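Local coordinates for protein dihydroorotase (Saccharomyces cerevisiae S288C, PDB 6L0A) that catalyses the zinc-dependent, reversible ring closure of N-carbamoyl-L-aspartate to dihydroorotate, the third step of de novo pyrimidine biosynthesis, at residues I177-T189 and P231-A245. Residues are numbered along the deposited sequence; the frame is centred on the assembly and turned at random.
Sequences ILEHCTSESAIKT and PVAKLPNDKKALVKA. With ZN (zinc ion), chain L.
At the binuclear zinc site of this TIM-barrel amidohydrolase, the metal ligand His180 lies against Pro231, whose CD sits over the imidazole face 3.7 Å from the ring centroid, a CH-pi contact. His180 NE2 binds the zinc ion at 2.1 Å, alongside His137, while Glu179 CB lies over the opposite face. The two loops then run on side by side into the outer helices 184-193 and 236-246, whose facing segments pack at 34° with axes 8.9 Å apart. Between the loops, Lys234 crosses Thr182 at about a right angle; a bend at the end of its chain (chi4 68°) turns NZ back to donate to Thr182 OG1 at 2.7 Å and, within its own loop, to a lone pair of Val232 O. Thr182 OG1 also bonds Glu157 of helix 156-170, which probably places the lysine charge near a carboxylate. A methionine in place of Lys234 would probably cost Thr182 OG1 and Val232 O the ammonium donor they share, leaving Thr182 OG1 bonded to Glu157 but no longer to the other loop. Water 1 adds a second bridge, from Lys234 N to Thr182 O. Further out, Asp238 joins the two helix starts: OD2 takes Leu235 N, while OD1 receives Glu184 N in a nearly straight bond (174°) and a hydrogen bond from water 2, which in turn accepts from Ser185 N. Beyond these polar bonds, Leu242 CD2 packs 3.8 Å from Ile187 CG1, and Ala245 CB meets Ile187 CG2. At the exposed start of helix 236-246, Asn237 ND2 donates to Glu184 OE1 at 2.7 Å, reaching it from above the carboxylate plane.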
loop_
_atom_site.group_PDB
_atom_site.type_symbol
_atom_site.label_atom_id
_atom_site.label_comp_id
_atom_site.label_asym_id
_atom_site.label_seq_id
_atom_site.Cartn_x
_atom_site.Cartn_y
_atom_site.Cartn_z
ATOM N N ILE C 177 14.462 22.384 4.657
ATOM C CA ILE C 177 13.250 21.777 5.180
ATOM C C ILE C 177 13.165 20.341 4.700
ATOM O O ILE C 177 13.229 20.075 3.494
ATOM C CB ILE C 177 11.982 22.544 4.768
ATOM C CG1 ILE C 177 12.038 23.991 5.259
ATOM C CG2 ILE C 177 10.745 21.836 5.345
ATOM C CD1 ILE C 177 10.839 24.814 4.845
ATOM N N LEU C 178 13.004 19.423 5.640
ATOM C CA LEU C 178 12.603 18.061 5.308
ATOM C C LEU C 178 11.086 18.083 5.159
ATOM O O LEU C 178 10.354 18.084 6.148
ATOM C CB LEU C 178 13.064 17.089 6.389
ATOM C CG LEU C 178 12.860 15.595 6.099
ATOM C CD1 LEU C 178 13.545 15.144 4.810
ATOM C CD2 LEU C 178 13.326 14.755 7.279
ATOM N N GLU C 179 10.615 18.142 3.914
ATOM C CA GLU C 179 9.194 18.296 3.653
ATOM C C GLU C 179 8.429 17.031 4.037
ATOM O O GLU C 179 8.967 15.924 4.020
ATOM C CB GLU C 179 8.958 18.616 2.172
ATOM C CG GLU C 179 9.579 19.940 1.704
ATOM C CD GLU C 179 8.871 21.151 2.284
ATOM O OE1 GLU C 179 7.705 21.002 2.699
ATOM O OE2 GLU C 179 9.465 22.260 2.323
ATOM N N HIS C 180 7.150 17.218 4.369
ATOM C CA HIS C 180 6.206 16.149 4.708
ATOM C C HIS C 180 6.838 14.915 5.341
ATOM O O HIS C 180 6.849 13.833 4.732
ATOM C CB HIS C 180 5.386 15.748 3.463
ATOM C CG HIS C 180 6.175 15.627 2.190
ATOM N ND1 HIS C 180 7.328 14.879 2.086
ATOM C CD2 HIS C 180 5.943 16.134 0.955
ATOM C CE1 HIS C 180 7.787 14.951 0.847
ATOM N NE2 HIS C 180 6.964 15.706 0.139
ATOM N N CYS C 181 7.350 15.061 6.567
ATOM C CA CYS C 181 7.912 13.919 7.285
ATOM C C CYS C 181 6.845 12.873 7.542
ATOM O O CYS C 181 5.690 13.198 7.858
ATOM C CB CYS C 181 8.521 14.341 8.622
ATOM S SG CYS C 181 10.078 15.210 8.467
ATOM N N THR C 182 7.245 11.602 7.458
ATOM C CA THR C 182 6.290 10.529 7.670
ATOM C C THR C 182 6.732 9.477 8.671
ATOM O O THR C 182 5.945 8.577 8.957
ATOM C CB THR C 182 5.976 9.830 6.344
ATOM O OG1 THR C 182 7.200 9.327 5.788
ATOM C CG2 THR C 182 5.323 10.794 5.389
ATOM N N SER C 183 7.958 9.545 9.193
ATOM C CA SER C 183 8.489 8.467 10.016
ATOM C C SER C 183 8.964 8.986 11.364
ATOM O O SER C 183 9.419 10.128 11.486
ATOM C CB SER C 183 9.645 7.759 9.314
ATOM O OG SER C 183 10.772 8.609 9.213
ATOM N N GLU C 184 8.847 8.131 12.383
ATOM C CA GLU C 184 9.427 8.451 13.682
ATOM C C GLU C 184 10.915 8.723 13.559
ATOM O O GLU C 184 11.450 9.613 14.239
ATOM C CB GLU C 184 9.178 7.315 14.677
ATOM C CG GLU C 184 9.821 7.589 16.020
ATOM C CD GLU C 184 9.622 6.480 17.027
ATOM O OE1 GLU C 184 9.841 5.305 16.669
ATOM O OE2 GLU C 184 9.238 6.791 18.172
ATOM N N SER C 185 11.603 7.964 12.699
ATOM C CA SER C 185 13.033 8.174 12.514
ATOM C C SER C 185 13.323 9.601 12.082
ATOM O O SER C 185 14.264 10.229 12.583
ATOM C CB SER C 185 13.593 7.185 11.488
ATOM O OG SER C 185 13.630 5.882 12.030
ATOM N N ALA C 186 12.528 10.133 11.145
ATOM C CA ALA C 186 12.755 11.498 10.688
ATOM C C ALA C 186 12.483 12.504 11.796
ATOM O O ALA C 186 13.233 13.477 11.946
ATOM C CB ALA C 186 11.889 11.808 9.469
ATOM N N ILE C 187 11.412 12.295 12.574
ATOM C CA ILE C 187 11.100 13.210 13.676
ATOM C C ILE C 187 12.268 13.276 14.656
ATOM O O ILE C 187 12.690 14.363 15.077
ATOM C CB ILE C 187 9.800 12.787 14.384
ATOM C CG1 ILE C 187 8.586 12.937 13.461
ATOM C CG2 ILE C 187 9.580 13.617 15.648
ATOM C CD1 ILE C 187 8.530 14.274 12.716
ATOM N N LYS C 188 12.810 12.113 15.032
ATOM C CA LYS C 188 13.954 12.083 15.943
ATOM C C LYS C 188 15.142 12.844 15.372
ATOM O O LYS C 188 15.857 13.537 16.104
ATOM C CB LYS C 188 14.373 10.645 16.229
ATOM C CG LYS C 188 13.480 9.881 17.157
ATOM C CD LYS C 188 14.227 8.629 17.586
ATOM C CE LYS C 188 13.310 7.613 18.177
ATOM N NZ LYS C 188 14.085 6.397 18.545
ATOM N N THR C 189 15.387 12.711 14.071
ATOM C CA THR C 189 16.532 13.390 13.475
ATOM C C THR C 189 16.336 14.905 13.463
ATOM O O THR C 189 17.267 15.652 13.799
ATOM C CB THR C 189 16.785 12.850 12.069
ATOM O OG1 THR C 189 17.293 11.517 12.176
ATOM C CG2 THR C 189 17.813 13.716 11.317
ATOM N N PRO C 231 5.711 10.810 0.608
ATOM C CA PRO C 231 6.027 9.463 1.089
ATOM C C PRO C 231 4.754 8.806 1.593
ATOM O O PRO C 231 3.807 9.517 1.991
ATOM C CB PRO C 231 7.033 9.693 2.229
ATOM C CG PRO C 231 7.358 11.193 2.209
ATOM C CD PRO C 231 6.195 11.854 1.528
ATOM N N VAL C 232 4.690 7.476 1.508
ATOM C CA VAL C 232 3.471 6.785 1.904
ATOM C C VAL C 232 3.275 6.935 3.406
ATOM O O VAL C 232 4.240 7.076 4.168
ATOM C CB VAL C 232 3.528 5.297 1.503
ATOM C CG1 VAL C 232 3.775 5.145 -0.010
ATOM C CG2 VAL C 232 4.588 4.548 2.317
ATOM N N ALA C 233 2.014 6.905 3.837
ATOM C CA ALA C 233 1.714 6.815 5.261
ATOM C C ALA C 233 2.171 5.461 5.792
ATOM O O ALA C 233 2.006 4.430 5.128
ATOM C CB ALA C 233 0.212 7.013 5.504
ATOM N N LYS C 234 2.769 5.457 6.975
ATOM C CA LYS C 234 3.529 4.307 7.454
ATOM C C LYS C 234 2.800 3.680 8.648
ATOM O O LYS C 234 1.584 3.477 8.552
ATOM C CB LYS C 234 4.966 4.730 7.724
ATOM C CG LYS C 234 5.664 5.121 6.417
ATOM C CD LYS C 234 7.030 5.725 6.638
ATOM C CE LYS C 234 7.743 5.931 5.300
ATOM N NZ LYS C 234 7.150 6.982 4.382
ATOM N N LEU C 235 3.475 3.358 9.729
ATOM C CA LEU C 235 2.876 2.511 10.749
ATOM C C LEU C 235 2.240 3.352 11.851
ATOM O O LEU C 235 2.489 4.559 11.957
ATOM C CB LEU C 235 3.937 1.587 11.327
ATOM C CG LEU C 235 4.681 0.772 10.270
ATOM C CD1 LEU C 235 5.662 -0.190 10.928
ATOM C CD2 LEU C 235 3.693 0.029 9.394
ATOM N N PRO C 236 1.384 2.753 12.684
ATOM C CA PRO C 236 0.826 3.524 13.812
ATOM C C PRO C 236 1.879 4.198 14.685
ATOM O O PRO C 236 1.634 5.312 15.172
ATOM C CB PRO C 236 0.032 2.459 14.585
ATOM C CG PRO C 236 -0.390 1.488 13.532
ATOM C CD PRO C 236 0.780 1.404 12.596
ATOM N N ASN C 237 3.038 3.570 14.902
ATOM C CA ASN C 237 4.087 4.201 15.707
ATOM C C ASN C 237 4.623 5.460 15.033
ATOM O O ASN C 237 4.997 6.426 15.710
ATOM C CB ASN C 237 5.228 3.209 15.958
ATOM C CG ASN C 237 6.430 3.842 16.665
ATOM O OD1 ASN C 237 6.385 4.122 17.868
ATOM N ND2 ASN C 237 7.516 4.052 15.922
ATOM N N ASP C 238 4.684 5.463 13.705
ATOM C CA ASP C 238 5.082 6.665 12.984
ATOM C C ASP C 238 4.025 7.753 13.109
ATOM O O ASP C 238 4.339 8.899 13.451
ATOM C CB ASP C 238 5.336 6.322 11.517
ATOM C CG ASP C 238 6.405 5.288 11.358
ATOM O OD1 ASP C 238 7.530 5.557 11.830
ATOM O OD2 ASP C 238 6.131 4.212 10.765
ATOM N N LYS C 239 2.761 7.419 12.841
ATOM C CA LYS C 239 1.718 8.425 12.977
ATOM C C LYS C 239 1.697 9.007 14.389
ATOM O O LYS C 239 1.470 10.213 14.563
ATOM C CB LYS C 239 0.353 7.845 12.615
ATOM C CG LYS C 239 -0.768 8.858 12.782
ATOM C CD LYS C 239 -2.104 8.323 12.292
ATOM C CE LYS C 239 -2.883 7.696 13.431
ATOM N NZ LYS C 239 -4.311 7.536 13.053
ATOM N N LYS C 240 1.945 8.165 15.408
ATOM C CA LYS C 240 2.018 8.654 16.786
ATOM C C LYS C 240 3.096 9.716 16.934
ATOM O O LYS C 240 2.870 10.752 17.572
ATOM C CB LYS C 240 2.280 7.492 17.758
ATOM C CG LYS C 240 3.059 7.867 19.056
ATOM C CD LYS C 240 2.614 7.014 20.259
ATOM C CE LYS C 240 3.702 6.812 21.341
ATOM N NZ LYS C 240 4.734 7.896 21.457
ATOM N N ALA C 241 4.285 9.466 16.366
ATOM C CA ALA C 241 5.372 10.432 16.452
ATOM C C ALA C 241 5.025 11.717 15.712
ATOM O O ALA C 241 5.353 12.812 16.183
ATOM C CB ALA C 241 6.668 9.832 15.899
ATOM N N LEU C 242 4.369 11.608 14.545
ATOM C CA LEU C 242 4.035 12.806 13.775
ATOM C C LEU C 242 3.030 13.681 14.509
ATOM O O LEU C 242 3.159 14.907 14.516
ATOM C CB LEU C 242 3.469 12.432 12.403
ATOM C CG LEU C 242 4.331 11.537 11.515
ATOM C CD1 LEU C 242 3.582 11.187 10.243
ATOM C CD2 LEU C 242 5.638 12.225 11.156
ATOM N N VAL C 243 1.986 13.073 15.078
ATOM C CA VAL C 243 0.975 13.865 15.770
ATOM C C VAL C 243 1.588 14.552 16.985
ATOM O O VAL C 243 1.320 15.732 17.242
ATOM C CB VAL C 243 -0.238 12.987 16.138
ATOM C CG1 VAL C 243 -1.133 13.705 17.129
ATOM C CG2 VAL C 243 -1.041 12.642 14.873
ATOM N N LYS C 244 2.469 13.850 17.715
ATOM C CA LYS C 244 3.113 14.459 18.878
ATOM C C LYS C 244 4.022 15.611 18.467
ATOM O O LYS C 244 4.095 16.633 19.162
ATOM C CB LYS C 244 3.904 13.414 19.674
ATOM C CG LYS C 244 3.070 12.653 20.711
ATOM C CD LYS C 244 3.941 12.030 21.811
ATOM C CE LYS C 244 3.717 12.710 23.162
ATOM N NZ LYS C 244 2.411 12.344 23.793
ATOM N N ALA C 245 4.733 15.461 17.345
ATOM C CA ALA C 245 5.545 16.563 16.841
ATOM C C ALA C 245 4.673 17.744 16.439
ATOM O O ALA C 245 5.006 18.899 16.737
ATOM C CB ALA C 245 6.401 16.092 15.657
HETATM ZN ZN ZN L . 6.568 15.279 -1.918
HETATM O O HOH W 1 3.356 8.022 8.156
HETATM O O HOH W 2 10.454 5.257 11.894
#